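VOC domain-containing protein (Streptococcus mutans, PDB 3L7T) is an uncharacterised zinc-binding member of the vicinal oxygen chelate (glyoxalase) superfamily, which may have lactoylglutathione lyase-like activity. Local coordinates at residues V89-V92 against E93-R96; R110-D113 against Y114-K117. All coordinates share one frame; numbering follows the deposited sequence.

Contact 1: V89-V92 against E93-R96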
loop_
_atom_site.group_PDB
_atom_site.type_symbol
_atom_site.label_atom_id
_atom_site.label_comp_id
_atom_site.label_asym_id
_atom_site.label_seq_id
_atom_site.Cartn_x
_atom_site.Cartn_y
_atom_site.Cartn_z
ATOM N N VAL A 89 -13.609 8.885 4.587
ATOM C CA VAL A 89 -14.371 10.125 4.340
ATOM C C VAL A 89 -15.661 10.157 5.167
ATOM O O VAL A 89 -16.219 9.105 5.501
ATOM C CB VAL A 89 -14.702 10.313 2.836
ATOM C CG1 VAL A 89 -13.412 10.437 2.013
ATOM C CG2 VAL A 89 -15.562 9.170 2.324
ATOM N N GLU A 90 -16.119 11.346 5.542
ATOM C CA GLU A 90 -17.371 11.434 6.312
ATOM C C GLU A 90 -18.577 10.986 5.482
ATOM O O GLU A 90 -19.497 10.351 5.993
ATOM C CB GLU A 90 -17.608 12.861 6.829
ATOM C CG GLU A 90 -16.352 13.638 7.135
ATOM C CD GLU A 90 -16.465 14.461 8.401
ATOM O OE1 GLU A 90 -15.609 15.352 8.599
ATOM O OE2 GLU A 90 -17.397 14.210 9.205
ATOM N N ASP A 91 -18.570 11.327 4.200
ATOM C CA ASP A 91 -19.747 11.161 3.353
ATOM C C ASP A 91 -19.310 10.613 1.992
ATOM O O ASP A 91 -18.836 11.370 1.153
ATOM C CB ASP A 91 -20.437 12.522 3.166
ATOM C CG ASP A 91 -21.767 12.423 2.428
ATOM O OD1 ASP A 91 -22.096 11.347 1.888
ATOM O OD2 ASP A 91 -22.496 13.440 2.385
ATOM N N VAL A 92 -19.377 9.295 1.832
ATOM C CA VAL A 92 -18.983 8.628 0.563
ATOM C C VAL A 92 -19.827 9.134 -0.618
ATOM O O VAL A 92 -19.318 9.364 -1.712
ATOM C CB VAL A 92 -19.065 7.082 0.693
ATOM C CG1 VAL A 92 -19.087 6.391 -0.689
ATOM C CG2 VAL A 92 -17.899 6.540 1.540
ATOM N N GLU A 93 -21.118 9.339 -0.376
ATOM C CA GLU A 93 -22.032 9.718 -1.434
ATOM C C GLU A 93 -21.585 11.027 -2.066
ATOM O O GLU A 93 -21.397 11.114 -3.290
ATOM C CB GLU A 93 -23.453 9.855 -0.871
ATOM C CG GLU A 93 -24.569 9.506 -1.856
ATOM C CD GLU A 93 -24.598 8.031 -2.260
ATOM O OE1 GLU A 93 -24.998 7.168 -1.436
ATOM O OE2 GLU A 93 -24.272 7.737 -3.431
ATOM N N ALA A 94 -21.357 12.015 -1.206
ATOM C CA ALA A 94 -20.947 13.336 -1.614
ATOM C C ALA A 94 -19.542 13.333 -2.222
ATOM O O ALA A 94 -19.317 13.906 -3.298
ATOM C CB ALA A 94 -21.029 14.293 -0.425
ATOM N N SER A 95 -18.605 12.677 -1.532
ATOM C CA SER A 95 -17.238 12.547 -2.024
ATOM C C SER A 95 -17.205 11.947 -3.408
ATOM O O SER A 95 -16.473 12.437 -4.283
ATOM C CB SER A 95 -16.401 11.685 -1.081
ATOM O OG SER A 95 -16.062 12.383 0.099
ATOM N N ARG A 96 -17.996 10.890 -3.616
ATOM C CA ARG A 96 -18.153 10.308 -4.947
ATOM C C ARG A 96 -18.679 11.320 -5.969
ATOM O O ARG A 96 -18.178 11.375 -7.082
ATOM C CB ARG A 96 -19.054 9.063 -4.907
ATOM C CG ARG A 96 -19.342 8.432 -6.260
ATOM C CD ARG A 96 -20.204 7.156 -6.117
ATOM N NE ARG A 96 -20.342 6.454 -7.393
ATOM C CZ ARG A 96 -21.302 6.678 -8.291
ATOM N NH1 ARG A 96 -22.251 7.570 -8.060
ATOM N NH2 ARG A 96 -21.279 6.039 -9.458
HETATM O O HOH W 1 -22.943 8.853 2.122
HETATM O O HOH W 2 -16.876 13.177 2.847
#

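Contact 2: R110-D113 against Y114-K117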
loop_
_atom_site.group_PDB
_atom_site.type_symbol
_atom_site.label_atom_id
_atom_site.label_comp_id
_atom_site.label_asym_id
_atom_site.label_seq_id
_atom_site.Cartn_x
_atom_site.Cartn_y
_atom_site.Cartn_z
ATOM N N ARG A 110 -21.176 0.881 -2.820
ATOM C CA ARG A 110 -21.551 -0.378 -2.216
ATOM C C ARG A 110 -21.331 -0.350 -0.715
ATOM O O ARG A 110 -20.932 0.670 -0.160
ATOM C CB ARG A 110 -20.799 -1.539 -2.841
ATOM C CG ARG A 110 -19.346 -1.280 -3.113
ATOM C CD ARG A 110 -18.899 -2.059 -4.350
ATOM N NE ARG A 110 -19.689 -3.274 -4.549
ATOM C CZ ARG A 110 -19.290 -4.489 -4.178
ATOM N NH1 ARG A 110 -18.110 -4.646 -3.589
ATOM N NH2 ARG A 110 -20.061 -5.548 -4.400
ATOM N N TYR A 111 -21.707 -1.413 -0.043
ATOM C CA TYR A 111 -21.656 -1.452 1.396
ATOM C C TYR A 111 -20.611 -2.461 1.863
ATOM O O TYR A 111 -20.464 -3.481 1.290
ATOM C CB TYR A 111 -23.039 -1.749 1.986
ATOM C CG TYR A 111 -24.079 -0.762 1.586
ATOM C CD1 TYR A 111 -24.435 0.258 2.418
ATOM C CD2 TYR A 111 -24.679 -0.830 0.363
ATOM C CE1 TYR A 111 -25.354 1.168 2.059
ATOM C CE2 TYR A 111 -25.595 0.079 -0.009
ATOM C CZ TYR A 111 -25.935 1.083 0.838
ATOM O OH TYR A 111 -26.872 1.989 0.448
ATOM N N ASP A 112 -19.870 -2.130 2.898
ATOM C CA ASP A 112 -18.815 -2.999 3.401
ATOM C C ASP A 112 -19.451 -4.289 3.855
ATOM O O ASP A 112 -20.496 -4.282 4.444
ATOM C CB ASP A 112 -18.066 -2.338 4.556
ATOM C CG ASP A 112 -16.886 -3.114 4.999
ATOM O OD1 ASP A 112 -17.030 -4.247 5.386
ATOM O OD2 ASP A 112 -15.787 -2.602 4.980
ATOM N N ASP A 113 -18.807 -5.391 3.556
ATOM C CA ASP A 113 -19.409 -6.646 3.811
ATOM C C ASP A 113 -19.457 -7.039 5.266
ATOM O O ASP A 113 -20.285 -7.806 5.671
ATOM C CB ASP A 113 -18.702 -7.698 3.030
ATOM C CG ASP A 113 -19.436 -8.071 1.800
ATOM O OD1 ASP A 113 -20.640 -7.785 1.672
ATOM O OD2 ASP A 113 -18.801 -8.679 0.960
ATOM N N TYR A 114 -18.534 -6.525 6.028
ATOM C CA TYR A 114 -18.340 -6.933 7.389
ATOM C C TYR A 114 -18.560 -5.803 8.345
ATOM O O TYR A 114 -18.253 -5.905 9.499
ATOM C CB TYR A 114 -16.963 -7.520 7.566
ATOM C CG TYR A 114 -16.713 -8.685 6.642
ATOM C CD1 TYR A 114 -17.530 -9.774 6.643
ATOM C CD2 TYR A 114 -15.652 -8.696 5.794
ATOM C CE1 TYR A 114 -17.301 -10.827 5.818
ATOM C CE2 TYR A 114 -15.417 -9.744 4.972
ATOM C CZ TYR A 114 -16.252 -10.810 4.981
ATOM O OH TYR A 114 -16.033 -11.861 4.131
ATOM N N THR A 115 -19.079 -4.717 7.800
ATOM C CA THR A 115 -19.810 -3.690 8.453
ATOM C C THR A 115 -20.741 -3.384 7.345
ATOM O O THR A 115 -20.685 -4.001 6.322
ATOM C CB THR A 115 -18.962 -2.509 8.742
ATOM O OG1 THR A 115 -17.782 -2.946 9.413
ATOM C CG2 THR A 115 -19.671 -1.619 9.620
ATOM N N GLY A 116 -21.628 -2.461 7.502
ATOM C CA GLY A 116 -22.458 -2.182 6.367
ATOM C C GLY A 116 -22.200 -0.791 5.874
ATOM O O GLY A 116 -23.038 -0.215 5.247
ATOM N N LYS A 117 -21.021 -0.282 6.159
ATOM C CA LYS A 117 -20.659 1.123 5.901
ATOM C C LYS A 117 -20.424 1.359 4.419
ATOM O O LYS A 117 -19.797 0.534 3.762
ATOM C CB LYS A 117 -19.405 1.519 6.688
ATOM C CG LYS A 117 -19.562 1.473 8.217
ATOM C CD LYS A 117 -20.251 2.730 8.755
ATOM C CE LYS A 117 -19.357 3.481 9.731
ATOM N NZ LYS A 117 -19.111 2.693 10.971
#

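Contact 1: V89-V92 against E93-R96
S95 N reaches back to D91 O (3.0 Å, N-H...O angle 166°), and R96 N does the same to V92 O at 2.8 Å. These two i to i+4 bonds show the loop after V89 passing directly into the first turn of helix 92-102, with D91 as its N-cap; it is the helix in the βαβββ chain order expected of a VOC fold. The D91 side chain, CG anti to the backbone N (chi1 -173°), reaches forward over the first turn. A94 N donates to D91 OD1 at 3.3 Å, a weak but straight capping bond (170°), while D91 OD2 lies 3.3 Å from the A94 methyl, CB. Water 1 donates to D91 OD1 (2.6 Å) and accepts from E93 N, linking both amides to one carboxylate oxygen. Round the turn, S95 OG lies beside V89 CB at 3.7 Å, and water 2 joins this hydroxyl to D91 N. Toward the sheet, V89, V92 and S95 touch L132 of strand 129-133, while E134 OE2 accepts from V92 N. The helix-end amides and dipole would probably stabilise negative charge on D91 and E134, partly offset by the closeness of the two acidic side chains.

Contact 2: R110-D113 against Y114-K117
D113 lays its CB over the face of the Y114 ring, 4.1 Å from the centroid and 5° off the ring normal, a CH-pi contact between neighbours in sequence. Y114 in turn packs on N35 of the second subunit. One residue back, D112 OD1 accepts from Y114 N at 2.8 Å with an N-H...O angle of 163°, the amide approaching nearly along the carboxylate C-O axis. T115 N adds a weak bond to D112 OD1 (3.2 Å). With chi1 of D112 at -173°, trans to the amide nitrogen, the carboxylate lies inside the bend and OD1 comes within range of both amides. This i to i+2 bond from side chain to main chain is an Asx turn, set in the loop between strands 110-111 and 118-123, neighbouring antiparallel strands of the second four-stranded sheet. At the neck of this hairpin D112 N donates to K117 O (2.8 Å). The Y111 ring meets G116 O with its edge: Y111 CD1 is 3.2 Å from that oxygen, which lies in the ring plane. The second carboxylate oxygen, D112 OD2, is hydrogen-bonded to H133 NE2, anchoring the turn to the end of strand 129-133. This places the D112 side chain about 6 Å from that of E131, a zinc-binding residue of this protein, although no zinc sits on it in this chain.

How the contacts relate
From the N terminus, contact 1 comes first, where the loop leaving strand 81-88 becomes helix 92-102. The chain then runs along that helix to strand 110-111, and contact 2 closes the hairpin loop leading into strand 118-123. The two are in series, neither nested nor crossed. Their centres are 14 Å apart and their nearest atoms about 6 Å, without touching. Strand 129-133 gives them common ground: H133 is bonded to both contacts, through its backbone at V89. E93 of contact 1 also forms a long, weak ion pair with K118, just beyond the hairpin loop, so the start of the helix and the start of strand 118-123 are linked as well.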